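Side-chain contacts in DPSA (PDB 4CY9), which probably binds and oxidises iron and binds DNA, as a Dps-family member of the ferritin group built as a twelve-subunit shell: residues Tyr7-Pro10 and Gly11-Arg14; Asn32-His35 and Leu36-His40; Ile51-His54 and Glu55-Pro59; Val81-Thr85 and Pro86-Val90. All blocks are in the same frame, centred on the assembly; numbering follows the deposited sequence. Where two conformers were deposited one is given.

Contact 1: Tyr7-Pro10 and Gly11-Arg14; sequences YTVP and GIER
V9 and I12 face each other across a type II beta turn, with P10 and G11 at its corners. The turn lies in the N-terminal loop just before helix 14-44. Its closing bond is weak: I12 N donates to V9 O over 3.3 Å. A water bridges the same ends, donating to V9 O at 2.8 Å and to I12 O at 3.2 Å. V9 O thus takes a hydrogen from the backbone and another from the water. The side chains of V9 and I12 cross at an oblique angle. Each has a second conformer, so this apolar touch is doubtful in detail. G11 has phi 97°; at this angle a CB would collide with P10 O, which favours glycine here.

One step back along the loop, the methyl CG2 of T8 sits 3.1 Å from I12 O and 3.9 Å from I12 CB. T8 has OG1 opposite its own N (chi1 -170°), which leaves CG2 on the side of I12. OG1 bonds L78 O, which fixes the rotation of the side chain and keeps CG2 pressed against I12 O. R156 of a neighbouring subunit holds T8 O, and R14 NH1 reaches P5 O. The R14 chain bends at chi3 on its way out. Before the bend its CG packs 4.0 Å from T8 CG2, and its CD lies 3.9 Å from Y7 N.

Contact 2: Asn32-His35 and Leu36-His40; sequences NDLH and LTLKH
Two first torsions set the polar contacts between D33 and T37. D33 has CG anti to its N (chi1 -165°), and T37 has OG1 beside its N (chi1 -66°). The hydroxyl therefore turns back along the helix and donates to D33 O at 2.8 Å. It comes from above the carbonyl plane. T37 N also donates to D33 O, so this carbonyl is gripped twice by one residue. D33 OD1 lies 3.1 Å from the same hydroxyl, while D33 OD2 is taken by R93 and W95.

H35 CG lies between its backbone N and carbonyl carbon (chi1 65°), which folds the ring back over the preceding turn. N32 O lies over the ring centre, 3.7 Å above the plane. H35 NE2 donates to N32 OD1 at 3.1 Å, a bent bond, with the acceptor tilted from the ring plane. With an alanine here, N32 OD1 would probably lose this donor and the N32 amide would be freer to turn.

L36 CG comes to 3.2 Å from N32 O, close against the carbonyl. On another face L34 CG meets L38 CD1 at 3.9 Å, and both leucines pack on helices 105-133 and 135-158. K39 NZ forms salt bridges with D58 of its own chain and D69 of a neighbouring subunit. L34 and L38 thus face the bundle core, while L36, D33 and K39 lie towards a neighbouring subunit. Pairing of residues four apart in this way fits a helix of the ferritin-like four-helix bundle in a Dps shell.

Contact 3: Ile51-His54 and Glu55-Pro59; sequences IAVH and EMIDP
I51 and E55, one turn apart, extend in the same direction near the start of helix 50-77 of the ferritin-like bundle. The E55 chain runs alongside the CG1-CD1 branch of I51. I51 CD1 is 3.9 Å from E55 OE2, and I51 CG1 is 3.9 Å from E55 CG. Packing is tight at the base, where E55 CG is only 2.9 Å from I51 O. The same oxygen accepts the helical bond from E55 N. E55 bends at chi2 (-96°), away from a staggered value, which lays its carboxylate over toward I51 and H54. Shrinking I51 to an alanine would probably leave the aliphatic part of E55 without its flank and free the carboxylate to swing.

H54 crosses E55 obliquely, its ring plane 31° from the carboxylate plane. Its CD2 meets E55 OE1 at 3.6 Å. The ring is otherwise fixed from outside: ND1 bonds H42 O, H42 and F50 stack on it, and F154 of a neighbouring subunit meets it at a steep angle. It also packs on E73 of a different subunit, at an interface consistent with the one where Dps proteins hold their ferroxidase centre.

M56 turns to the other face, with its CB 3.3 Å from A52 O. V53 and I57 meet at a slant and more loosely, with V53 CG1 4.2 Å from I57 CD1.

Contact 4: Val81-Thr85 and Pro86-Val90; sequences VAQGT and PGALV
Q83 reaches forward over A88, at the point where the loop after helix 50-77 turns into helix 86-92. From CB the chain runs with CG anti to the backbone N (chi1 -171°), and this carries it onto the alanine. CG touches A88 CB at 3.3 Å, a tight methylene-to-methyl contact. The chain then bends at chi2 (61°). CD stays 4.0 Å from A88 CB and NE2 3.9 Å from it, so the amide lies alongside the methyl. At the tip, NE2 donates to T85 OG1 at 2.9 Å. The bond is moderately bent (147°), and the hydroxyl oxygen lies nearly in the amide plane.

T85 holds the N-cap position of helix 86-92, and P86 follows it as the first residue of the helix. T85 OG1 stands between its own N and carbonyl carbon, directed at the first turn, and rests 3.6 Å from A88 CB. T85 O accepts from L89 N at 3.1 Å in a nearly straight bond, the first full turn of the helix.

The start of the helix is completed by another chain. D97 of a neighbouring subunit bonds T85 OG1 and G87 N, and weakly A88 N. T85 OG1 takes a hydrogen from Q83, so it probably gives its own to D97. A carboxylate set at a helix N-terminus should be stabilised as the anion by the local peptide dipoles. The N-terminal turn thus has its hydroxyl and N-H groups met by a carboxylate from another chain, so this helix start is part of the subunit interface.

Contacts 2, 3 and 4 form a connected group, and contact 1 stands apart. Contacts 2 and 3 have centres 13 Å apart and are joined by a salt bridge from K39 NZ to D58 OD1 at 2.8 Å. K39, D58 and H54 lie near D69 and E73 of a neighbouring subunit, consistent with the intersubunit ferroxidase region of Dps proteins. Contacts 2 and 4 are 14 Å apart between centres. There L89 packs on N32 and D33, with N32 CB 3.8 Å from L89 CD1. Both also meet that neighbouring subunit, where H40 ND1 of each chain accepts from G84 N of the other. Contact 1 comes within about 8 Å of contact 4 by nearest atoms.

Contact 1: Tyr7-Pro10 and Gly11-Arg14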
ATOM      1  N   TYR A   7     -10.627 -13.350  39.358  1.00 17.05           N
ATOM      2  CA  TYR A   7      -9.229 -13.386  39.078  1.00 17.43           C
ATOM      3  C   TYR A   7      -8.935 -11.963  38.620  1.00 14.27           C
ATOM      4  O   TYR A   7      -9.866 -11.282  38.266  1.00 14.46           O
ATOM      5  CB  TYR A   7      -8.935 -14.408  37.845  1.00 18.92           C
ATOM      6  CG  TYR A   7      -9.464 -13.838  36.521  1.00 21.53           C
ATOM      7  CD1 TYR A   7     -10.799 -14.076  36.116  1.00 21.11           C
ATOM      8  CD2 TYR A   7      -8.625 -13.052  35.624  1.00 19.46           C
ATOM      9  CE1 TYR A   7     -11.296 -13.557  34.951  1.00 21.41           C
ATOM     10  CE2 TYR A   7      -9.179 -12.444  34.463  1.00 20.70           C
ATOM     11  CZ  TYR A   7     -10.486 -12.758  34.111  1.00 24.78           C
ATOM     12  OH  TYR A   7     -11.038 -12.188  32.972  1.00 22.89           O
ATOM     13  N   THR A   8      -7.676 -11.560  38.565  1.00 13.67           N
ATOM     14  CA  THR A   8      -7.325 -10.245  37.957  1.00 12.02           C
ATOM     15  C   THR A   8      -5.907 -10.368  37.423  1.00 12.44           C
ATOM     16  O   THR A   8      -5.289 -11.466  37.517  1.00 15.00           O
ATOM     17  CB  THR A   8      -7.603  -9.113  38.981  1.00 11.68           C
ATOM     18  OG1 THR A   8      -7.475  -7.873  38.284  1.00 12.36           O
ATOM     19  CG2 THR A   8      -6.512  -9.137  40.140  1.00 12.26           C
ATOM     20  N   VAL A   9      -5.369  -9.282  36.975  1.00 11.24           N
ATOM     21  CA  VAL A   9      -4.081  -9.237  36.406  0.50 11.22           C
ATOM     22  C   VAL A   9      -3.040  -9.629  37.517  1.00 12.79           C
ATOM     23  O   VAL A   9      -3.306  -9.261  38.703  1.00 13.68           O
ATOM     24  CB  VAL A   9      -3.980  -7.789  36.054  0.50 10.97           C
ATOM     25  CG1 VAL A   9      -2.528  -7.498  35.746  0.50 10.71           C
ATOM     26  CG2 VAL A   9      -4.876  -7.489  34.814  0.50 10.02           C
ATOM     27  N   PRO A  10      -1.997 -10.375  37.187  1.00 12.24           N
ATOM     28  CA  PRO A  10      -1.014 -10.751  38.264  1.00 13.47           C
ATOM     29  C   PRO A  10      -0.491  -9.482  38.977  1.00 15.35           C
ATOM     30  O   PRO A  10      -0.153  -8.453  38.353  1.00 16.24           O
ATOM     31  CB  PRO A  10       0.110 -11.405  37.458  1.00 13.38           C
ATOM     32  CG  PRO A  10      -0.650 -12.191  36.379  1.00 14.12           C
ATOM     33  CD  PRO A  10      -1.623 -11.027  35.912  1.00 12.92           C
ATOM     34  N   GLY A  11      -0.402  -9.622  40.307  1.00 16.72           N
ATOM     35  CA  GLY A  11       0.277  -8.515  41.039  1.00 17.58           C
ATOM     36  C   GLY A  11      -0.722  -7.537  41.613  1.00 20.40           C
ATOM     37  O   GLY A  11      -0.273  -6.571  42.326  1.00 20.79           O
ATOM     38  N   ILE A  12      -2.019  -7.620  41.269  1.00 15.93           N
ATOM     39  CA  ILE A  12      -3.066  -6.692  41.719  0.50 16.96           C
ATOM     40  C   ILE A  12      -3.972  -7.494  42.626  1.00 15.36           C
ATOM     41  O   ILE A  12      -4.337  -8.602  42.288  1.00 16.16           O
ATOM     42  CB  ILE A  12      -3.941  -6.167  40.518  0.50 16.27           C
ATOM     43  CG1 ILE A  12      -3.082  -5.353  39.538  0.50 17.69           C
ATOM     44  CG2 ILE A  12      -5.136  -5.329  41.036  0.50 16.71           C
ATOM     45  CD1 ILE A  12      -3.883  -4.688  38.427  0.50 16.22           C
ATOM     46  N   GLU A  13      -4.379  -6.958  43.774  1.00 16.37           N
ATOM     47  CA  GLU A  13      -5.358  -7.645  44.669  1.00 18.07           C
ATOM     48  C   GLU A  13      -6.748  -7.521  44.089  1.00 15.83           C
ATOM     49  O   GLU A  13      -7.085  -6.477  43.459  1.00 14.92           O
ATOM     50  CB  GLU A  13      -5.390  -7.021  46.111  1.00 21.60           C
ATOM     51  CG  GLU A  13      -4.041  -7.271  46.814  1.00 29.31           C
ATOM     52  CD  GLU A  13      -3.658  -8.800  46.970  1.00 43.63           C
ATOM     53  OE1 GLU A  13      -4.540  -9.671  47.225  1.00 39.05           O
ATOM     54  OE2 GLU A  13      -2.454  -9.166  46.795  1.00 47.11           O
ATOM     55  N   ARG A  14      -7.550  -8.562  44.251  1.00 14.79           N
ATOM     56  CA  ARG A  14      -8.915  -8.557  43.624  1.00 14.70           C
ATOM     57  C   ARG A  14      -9.797  -7.425  44.080  1.00 16.61           C
ATOM     58  O   ARG A  14     -10.510  -6.792  43.298  1.00 12.98           O
ATOM     59  CB  ARG A  14      -9.586  -9.934  43.798  1.00 16.56           C
ATOM     60  CG  ARG A  14      -8.783 -10.919  42.919  1.00 17.15           C
ATOM     61  CD  ARG A  14      -9.328 -12.367  42.917  1.00 24.12           C
ATOM     62  NE  ARG A  14      -9.488 -12.811  44.287  1.00 31.68           N
ATOM     63  CZ  ARG A  14     -10.653 -12.925  44.978  1.00 41.88           C
ATOM     64  NH1 ARG A  14     -11.852 -12.656  44.475  1.00 29.82           N
ATOM     65  NH2 ARG A  14     -10.626 -13.339  46.267  1.00 44.26           N
TER
HETATM   66  O   HOH W   1      -3.640 -11.265  40.630  1.00 25.72           O

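Contact 2: Asn32-His35 and Leu36-His40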
ATOM      1  N   ASN A  32     -18.131   5.772  25.105  1.00  8.38           N
ATOM      2  CA  ASN A  32     -19.129   5.335  24.114  1.00  8.52           C
ATOM      3  C   ASN A  32     -20.110   6.429  23.863  1.00  9.91           C
ATOM      4  O   ASN A  32     -20.475   6.687  22.701  1.00  9.69           O
ATOM      5  CB  ASN A  32     -19.851   4.123  24.683  1.00  9.48           C
ATOM      6  CG  ASN A  32     -19.008   2.827  24.526  1.00 12.40           C
ATOM      7  OD1 ASN A  32     -18.097   2.736  23.691  1.00 13.65           O
ATOM      8  ND2 ASN A  32     -19.371   1.768  25.353  1.00 11.51           N
ATOM      9  N   ASP A  33     -20.522   7.149  24.930  1.00  8.74           N
ATOM     10  CA  ASP A  33     -21.461   8.270  24.667  1.00  9.83           C
ATOM     11  C   ASP A  33     -20.732   9.350  23.814  1.00  9.65           C
ATOM     12  O   ASP A  33     -21.332   9.903  22.876  1.00  9.51           O
ATOM     13  CB  ASP A  33     -21.823   8.850  26.049  1.00 10.11           C
ATOM     14  CG  ASP A  33     -23.068   9.785  26.027  1.00 14.85           C
ATOM     15  OD1 ASP A  33     -23.433  10.373  24.968  1.00 14.94           O
ATOM     16  OD2 ASP A  33     -23.684   9.821  27.128  1.00 16.93           O
ATOM     17  N   LEU A  34     -19.417   9.552  24.014  1.00  8.64           N
ATOM     18  CA  LEU A  34     -18.752  10.568  23.238  1.00  8.64           C
ATOM     19  C   LEU A  34     -18.668  10.159  21.737  1.00  8.24           C
ATOM     20  O   LEU A  34     -18.948  11.023  20.896  1.00  8.95           O
ATOM     21  CB  LEU A  34     -17.262  10.688  23.743  1.00  7.99           C
ATOM     22  CG  LEU A  34     -16.433  11.715  22.929  1.00  8.20           C
ATOM     23  CD1 LEU A  34     -17.031  13.160  22.998  1.00  9.17           C
ATOM     24  CD2 LEU A  34     -15.030  11.829  23.678  1.00  9.31           C
ATOM     25  N   HIS A  35     -18.283   8.912  21.412  1.00  8.82           N
ATOM     26  CA  HIS A  35     -18.257   8.688  19.941  1.00  9.79           C
ATOM     27  C   HIS A  35     -19.663   8.641  19.274  1.00  9.59           C
ATOM     28  O   HIS A  35     -19.808   9.070  18.144  1.00  8.82           O
ATOM     29  CB  HIS A  35     -17.428   7.453  19.514  1.00  8.67           C
ATOM     30  CG  HIS A  35     -17.949   6.102  19.966  1.00 10.08           C
ATOM     31  ND1 HIS A  35     -18.905   5.410  19.247  1.00 10.18           N
ATOM     32  CD2 HIS A  35     -17.426   5.209  20.910  1.00 10.24           C
ATOM     33  CE1 HIS A  35     -19.095   4.141  19.826  1.00 12.55           C
ATOM     34  NE2 HIS A  35     -18.205   4.028  20.841  1.00 11.99           N
ATOM     35  N   LEU A  36     -20.693   8.222  20.022  1.00  8.66           N
ATOM     36  CA  LEU A  36     -22.086   8.345  19.475  1.00  9.24           C
ATOM     37  C   LEU A  36     -22.372   9.835  19.286  1.00  9.48           C
ATOM     38  O   LEU A  36     -22.968  10.228  18.248  1.00 10.22           O
ATOM     39  CB  LEU A  36     -23.131   7.816  20.548  1.00  8.72           C
ATOM     40  CG  LEU A  36     -22.955   6.295  20.664  1.00 10.42           C
ATOM     41  CD1 LEU A  36     -23.839   5.829  21.885  1.00 11.12           C
ATOM     42  CD2 LEU A  36     -23.531   5.506  19.433  1.00 11.53           C
ATOM     43  N   THR A  37     -21.987  10.668  20.230  1.00  8.64           N
ATOM     44  CA  THR A  37     -22.318  12.082  20.164  1.00  8.16           C
ATOM     45  C   THR A  37     -21.473  12.754  19.060  1.00  8.83           C
ATOM     46  O   THR A  37     -21.990  13.646  18.347  1.00  8.45           O
ATOM     47  CB  THR A  37     -21.996  12.766  21.525  1.00 11.12           C
ATOM     48  OG1 THR A  37     -22.925  12.185  22.492  1.00 12.58           O
ATOM     49  CG2 THR A  37     -22.183  14.301  21.485  1.00 14.35           C
ATOM     50  N   LEU A  38     -20.216  12.338  18.875  1.00  8.32           N
ATOM     51  CA  LEU A  38     -19.431  12.959  17.750  1.00  7.93           C
ATOM     52  C   LEU A  38     -20.092  12.587  16.408  1.00  8.23           C
ATOM     53  O   LEU A  38     -20.109  13.464  15.533  1.00  9.41           O
ATOM     54  CB  LEU A  38     -17.995  12.340  17.753  1.00  8.70           C
ATOM     55  CG  LEU A  38     -17.166  12.933  18.972  1.00  9.64           C
ATOM     56  CD1 LEU A  38     -15.895  12.024  19.066  1.00  9.29           C
ATOM     57  CD2 LEU A  38     -16.716  14.379  18.652  1.00  9.91           C
ATOM     58  N   LYS A  39     -20.587  11.355  16.247  1.00  8.65           N
ATOM     59  CA  LYS A  39     -21.219  11.041  14.955  1.00  9.17           C
ATOM     60  C   LYS A  39     -22.483  11.870  14.836  1.00  9.94           C
ATOM     61  O   LYS A  39     -22.795  12.368  13.747  1.00 10.03           O
ATOM     62  CB  LYS A  39     -21.600   9.574  14.862  1.00 10.32           C
ATOM     63  CG  LYS A  39     -20.416   8.619  14.394  1.00 12.62           C
ATOM     64  CD  LYS A  39     -20.138   9.092  12.899  1.00 16.44           C
ATOM     65  CE  LYS A  39     -19.348   8.092  12.131  1.00 26.78           C
ATOM     66  NZ  LYS A  39     -19.181   8.657  10.731  1.00 19.87           N
ATOM     67  N   HIS A  40     -23.237  12.003  15.911  1.00  9.62           N
ATOM     68  CA  HIS A  40     -24.435  12.901  15.845  1.00  9.61           C
ATOM     69  C   HIS A  40     -24.099  14.302  15.387  1.00 10.27           C
ATOM     70  O   HIS A  40     -24.836  14.885  14.556  1.00  9.82           O
ATOM     71  CB  HIS A  40     -25.076  12.888  17.287  1.00  9.27           C
ATOM     72  CG  HIS A  40     -26.242  13.818  17.425  1.00 10.43           C
ATOM     73  ND1 HIS A  40     -27.541  13.427  17.171  1.00 11.51           N
ATOM     74  CD2 HIS A  40     -26.282  15.183  17.741  1.00 11.21           C
ATOM     75  CE1 HIS A  40     -28.362  14.490  17.360  1.00 11.46           C
ATOM     76  NE2 HIS A  40     -27.607  15.566  17.697  1.00 11.62           N
TER

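Contact 3: Ile51-His54 and Glu55-Pro59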
ATOM      1  N   ILE A  51     -18.309  21.505   5.746  1.00 15.58           N
ATOM      2  CA  ILE A  51     -17.486  20.343   5.297  1.00 15.56           C
ATOM      3  C   ILE A  51     -16.265  20.283   6.208  1.00 17.87           C
ATOM      4  O   ILE A  51     -15.737  19.198   6.588  1.00 16.84           O
ATOM      5  CB  ILE A  51     -17.282  20.346   3.707  1.00 13.32           C
ATOM      6  CG1 ILE A  51     -16.600  19.008   3.239  1.00 14.70           C
ATOM      7  CG2 ILE A  51     -16.300  21.503   3.346  1.00 16.06           C
ATOM      8  CD1 ILE A  51     -17.644  17.882   3.430  1.00 17.60           C
ATOM      9  N   ALA A  52     -15.724  21.455   6.592  1.00 16.59           N
ATOM     10  CA  ALA A  52     -14.549  21.415   7.424  1.00 19.74           C
ATOM     11  C   ALA A  52     -14.775  20.754   8.775  1.00 20.25           C
ATOM     12  O   ALA A  52     -13.943  19.937   9.225  1.00 19.42           O
ATOM     13  CB  ALA A  52     -13.994  22.865   7.650  1.00 20.73           C
ATOM     14  N   VAL A  53     -15.862  21.115   9.449  1.00 16.12           N
ATOM     15  CA  VAL A  53     -16.151  20.523  10.709  1.00 13.45           C
ATOM     16  C   VAL A  53     -16.507  19.006  10.583  1.00 14.02           C
ATOM     17  O   VAL A  53     -16.146  18.183  11.385  1.00 14.58           O
ATOM     18  CB  VAL A  53     -17.229  21.392  11.449  1.00 16.76           C
ATOM     19  CG1 VAL A  53     -17.714  20.709  12.679  1.00 19.02           C
ATOM     20  CG2 VAL A  53     -16.595  22.798  11.687  1.00 20.19           C
ATOM     21  N   HIS A  54     -17.335  18.753   9.552  1.00 14.99           N
ATOM     22  CA  HIS A  54     -17.847  17.396   9.312  1.00 18.59           C
ATOM     23  C   HIS A  54     -16.658  16.542   9.130  1.00 16.38           C
ATOM     24  O   HIS A  54     -16.583  15.476   9.769  1.00 19.22           O
ATOM     25  CB  HIS A  54     -18.710  17.468   8.029  1.00 16.72           C
ATOM     26  CG  HIS A  54     -19.160  16.191   7.497  1.00 18.46           C
ATOM     27  ND1 HIS A  54     -20.404  15.610   7.916  1.00 19.86           N
ATOM     28  CD2 HIS A  54     -18.659  15.436   6.473  1.00 15.29           C
ATOM     29  CE1 HIS A  54     -20.535  14.399   7.192  1.00 18.92           C
ATOM     30  NE2 HIS A  54     -19.494  14.287   6.319  1.00 23.42           N
ATOM     31  N   GLU A  55     -15.709  16.968   8.286  1.00 18.47           N
ATOM     32  CA  GLU A  55     -14.500  16.114   8.052  1.00 19.04           C
ATOM     33  C   GLU A  55     -13.651  16.094   9.298  1.00 20.36           C
ATOM     34  O   GLU A  55     -13.038  14.977   9.575  1.00 18.71           O
ATOM     35  CB  GLU A  55     -13.635  16.524   6.824  1.00 22.20           C
ATOM     36  CG  GLU A  55     -14.553  16.683   5.614  1.00 27.79           C
ATOM     37  CD  GLU A  55     -14.696  15.583   4.698  1.00 44.37           C
ATOM     38  OE1 GLU A  55     -15.383  14.632   5.097  1.00 51.37           O
ATOM     39  OE2 GLU A  55     -14.293  15.805   3.524  1.00 45.16           O
ATOM     40  N   MET A  56     -13.530  17.198   9.997  1.00 17.03           N
ATOM     41  CA  MET A  56     -12.569  17.171  11.182  1.00 11.59           C
ATOM     42  C   MET A  56     -12.965  16.144  12.372  1.00 15.89           C
ATOM     43  O   MET A  56     -12.137  15.575  13.133  1.00 14.93           O
ATOM     44  CB  MET A  56     -12.557  18.475  11.832  1.00 14.68           C
ATOM     45  CG  MET A  56     -11.772  18.581  13.156  1.00 17.20           C
ATOM     46  SD  MET A  56     -11.772  20.332  13.849  1.00 20.28           S
ATOM     47  CE  MET A  56     -13.169  20.415  15.062  1.00 22.35           C
ATOM     48  N   ILE A  57     -14.262  15.940  12.514  1.00 15.75           N
ATOM     49  CA  ILE A  57     -14.749  15.003  13.584  1.00 14.98           C
ATOM     50  C   ILE A  57     -14.399  13.578  13.221  1.00 14.70           C
ATOM     51  O   ILE A  57     -14.228  12.715  14.086  1.00 12.74           O
ATOM     52  CB  ILE A  57     -16.312  15.222  13.694  1.00 14.38           C
ATOM     53  CG1 ILE A  57     -16.516  16.530  14.365  1.00 16.99           C
ATOM     54  CG2 ILE A  57     -16.966  13.977  14.395  1.00 13.94           C
ATOM     55  CD1 ILE A  57     -18.031  16.928  14.375  1.00 21.56           C
ATOM     56  N   ASP A  58     -14.350  13.256  11.904  1.00 14.28           N
ATOM     57  CA  ASP A  58     -14.288  11.785  11.602  1.00 18.59           C
ATOM     58  C   ASP A  58     -13.000  11.075  12.185  1.00 14.60           C
ATOM     59  O   ASP A  58     -13.188   9.952  12.716  1.00 17.77           O
ATOM     60  CB  ASP A  58     -14.688  11.541  10.084  1.00 28.61           C
ATOM     61  CG  ASP A  58     -16.125  10.781   9.957  1.00 31.78           C
ATOM     62  OD1 ASP A  58     -17.002  10.314  11.028  1.00 26.13           O
ATOM     63  OD2 ASP A  58     -16.357  10.553   8.762  1.00 47.13           O
ATOM     64  N   PRO A  59     -11.812  11.638  12.133  1.00 16.59           N
ATOM     65  CA  PRO A  59     -10.756  10.878  12.739  1.00 16.82           C
ATOM     66  C   PRO A  59     -10.868  10.817  14.293  1.00 16.36           C
ATOM     67  O   PRO A  59     -10.335   9.874  14.884  1.00 16.32           O
ATOM     68  CB  PRO A  59      -9.492  11.612  12.402  1.00 21.08           C
ATOM     69  CG  PRO A  59      -9.892  13.017  11.985  1.00 23.87           C
ATOM     70  CD  PRO A  59     -11.219  12.780  11.298  1.00 18.15           C
TER

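Contact 4: Val81-Thr85 and Pro86-Val90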
ATOM      1  N   VAL A  81     -16.710  -7.084  33.642  1.00  9.70           N
ATOM      2  CA  VAL A  81     -17.585  -7.160  32.465  1.00 11.53           C
ATOM      3  C   VAL A  81     -17.598  -5.737  31.869  1.00 13.15           C
ATOM      4  O   VAL A  81     -17.958  -4.796  32.537  1.00 15.35           O
ATOM      5  CB  VAL A  81     -18.998  -7.627  32.887  1.00 15.42           C
ATOM      6  CG1 VAL A  81     -19.907  -7.498  31.643  1.00 15.87           C
ATOM      7  CG2 VAL A  81     -18.906  -9.066  33.464  1.00 16.10           C
ATOM      8  N   ALA A  82     -17.172  -5.575  30.625  1.00 10.40           N
ATOM      9  CA  ALA A  82     -17.253  -4.240  29.999  1.00 11.69           C
ATOM     10  C   ALA A  82     -18.652  -4.059  29.456  1.00 16.85           C
ATOM     11  O   ALA A  82     -18.853  -4.419  28.250  1.00 19.94           O
ATOM     12  CB  ALA A  82     -16.263  -4.268  28.831  1.00 12.83           C
ATOM     13  N   GLN A  83     -19.454  -3.231  30.098  1.00 12.63           N
ATOM     14  CA  GLN A  83     -20.874  -3.122  29.699  1.00 11.88           C
ATOM     15  C   GLN A  83     -20.993  -2.094  28.554  1.00 13.01           C
ATOM     16  O   GLN A  83     -20.635  -0.913  28.709  1.00 13.78           O
ATOM     17  CB  GLN A  83     -21.628  -2.555  30.936  1.00 15.88           C
ATOM     18  CG  GLN A  83     -23.138  -2.669  30.598  1.00 19.99           C
ATOM     19  CD  GLN A  83     -23.631  -4.085  30.356  1.00 23.45           C
ATOM     20  OE1 GLN A  83     -23.184  -5.067  30.999  1.00 18.67           O
ATOM     21  NE2 GLN A  83     -24.556  -4.225  29.361  1.00 20.63           N
ATOM     22  N   GLY A  84     -21.432  -2.569  27.378  1.00 11.67           N
ATOM     23  CA  GLY A  84     -21.396  -1.716  26.176  1.00 10.22           C
ATOM     24  C   GLY A  84     -22.802  -1.394  25.639  1.00 11.70           C
ATOM     25  O   GLY A  84     -22.869  -0.686  24.621  1.00 11.48           O
ATOM     26  N   THR A  85     -23.852  -1.859  26.311  1.00 11.48           N
ATOM     27  CA  THR A  85     -25.261  -1.685  25.713  1.00 11.41           C
ATOM     28  C   THR A  85     -25.761  -0.272  26.089  1.00 12.85           C
ATOM     29  O   THR A  85     -25.379   0.327  27.067  1.00 12.35           O
ATOM     30  CB  THR A  85     -26.237  -2.769  26.210  1.00 13.77           C
ATOM     31  OG1 THR A  85     -26.306  -2.636  27.635  1.00 12.29           O
ATOM     32  CG2 THR A  85     -25.685  -4.155  25.810  1.00 12.95           C
ATOM     33  N   PRO A  86     -26.611   0.324  25.252  1.00 12.55           N
ATOM     34  CA  PRO A  86     -26.976   1.709  25.480  1.00 12.50           C
ATOM     35  C   PRO A  86     -27.953   1.872  26.674  1.00 11.20           C
ATOM     36  O   PRO A  86     -27.936   2.923  27.286  1.00 12.63           O
ATOM     37  CB  PRO A  86     -27.705   2.117  24.138  1.00 12.13           C
ATOM     38  CG  PRO A  86     -28.174   0.776  23.501  1.00 13.80           C
ATOM     39  CD  PRO A  86     -27.011  -0.196  23.893  1.00 11.91           C
ATOM     40  N   GLY A  87     -28.743   0.848  26.970  1.00 14.81           N
ATOM     41  CA  GLY A  87     -29.673   1.001  28.179  1.00 14.75           C
ATOM     42  C   GLY A  87     -28.797   1.082  29.480  1.00 13.48           C
ATOM     43  O   GLY A  87     -29.076   1.937  30.324  1.00 15.39           O
ATOM     44  N   ALA A  88     -27.751   0.304  29.549  1.00 13.74           N
ATOM     45  CA  ALA A  88     -26.866   0.417  30.700  1.00 14.13           C
ATOM     46  C   ALA A  88     -26.155   1.714  30.762  1.00 14.05           C
ATOM     47  O   ALA A  88     -25.953   2.301  31.811  1.00 14.33           O
ATOM     48  CB  ALA A  88     -25.838  -0.754  30.667  1.00 15.53           C
ATOM     49  N   LEU A  89     -25.648   2.160  29.589  1.00 12.21           N
ATOM     50  CA  LEU A  89     -24.997   3.466  29.532  1.00 12.03           C
ATOM     51  C   LEU A  89     -25.940   4.559  30.032  1.00 12.36           C
ATOM     52  O   LEU A  89     -25.553   5.396  30.882  1.00 12.97           O
ATOM     53  CB  LEU A  89     -24.630   3.691  28.027  1.00 13.00           C
ATOM     54  CG  LEU A  89     -23.714   4.905  27.741  1.00 13.77           C
ATOM     55  CD1 LEU A  89     -23.256   4.816  26.227  1.00 15.93           C
ATOM     56  CD2 LEU A  89     -24.455   6.201  27.875  1.00 17.11           C
ATOM     57  N   VAL A  90     -27.178   4.574  29.519  1.00 11.33           N
ATOM     58  CA  VAL A  90     -28.063   5.661  29.963  1.00 12.78           C
ATOM     59  C   VAL A  90     -28.480   5.523  31.485  1.00 13.08           C
ATOM     60  O   VAL A  90     -28.606   6.574  32.129  1.00 17.37           O
ATOM     61  CB  VAL A  90     -29.336   5.589  29.047  1.00 14.32           C
ATOM     62  CG1 VAL A  90     -30.452   6.537  29.584  1.00 17.74           C
ATOM     63  CG2 VAL A  90     -28.943   6.096  27.605  1.00 14.17           C
TER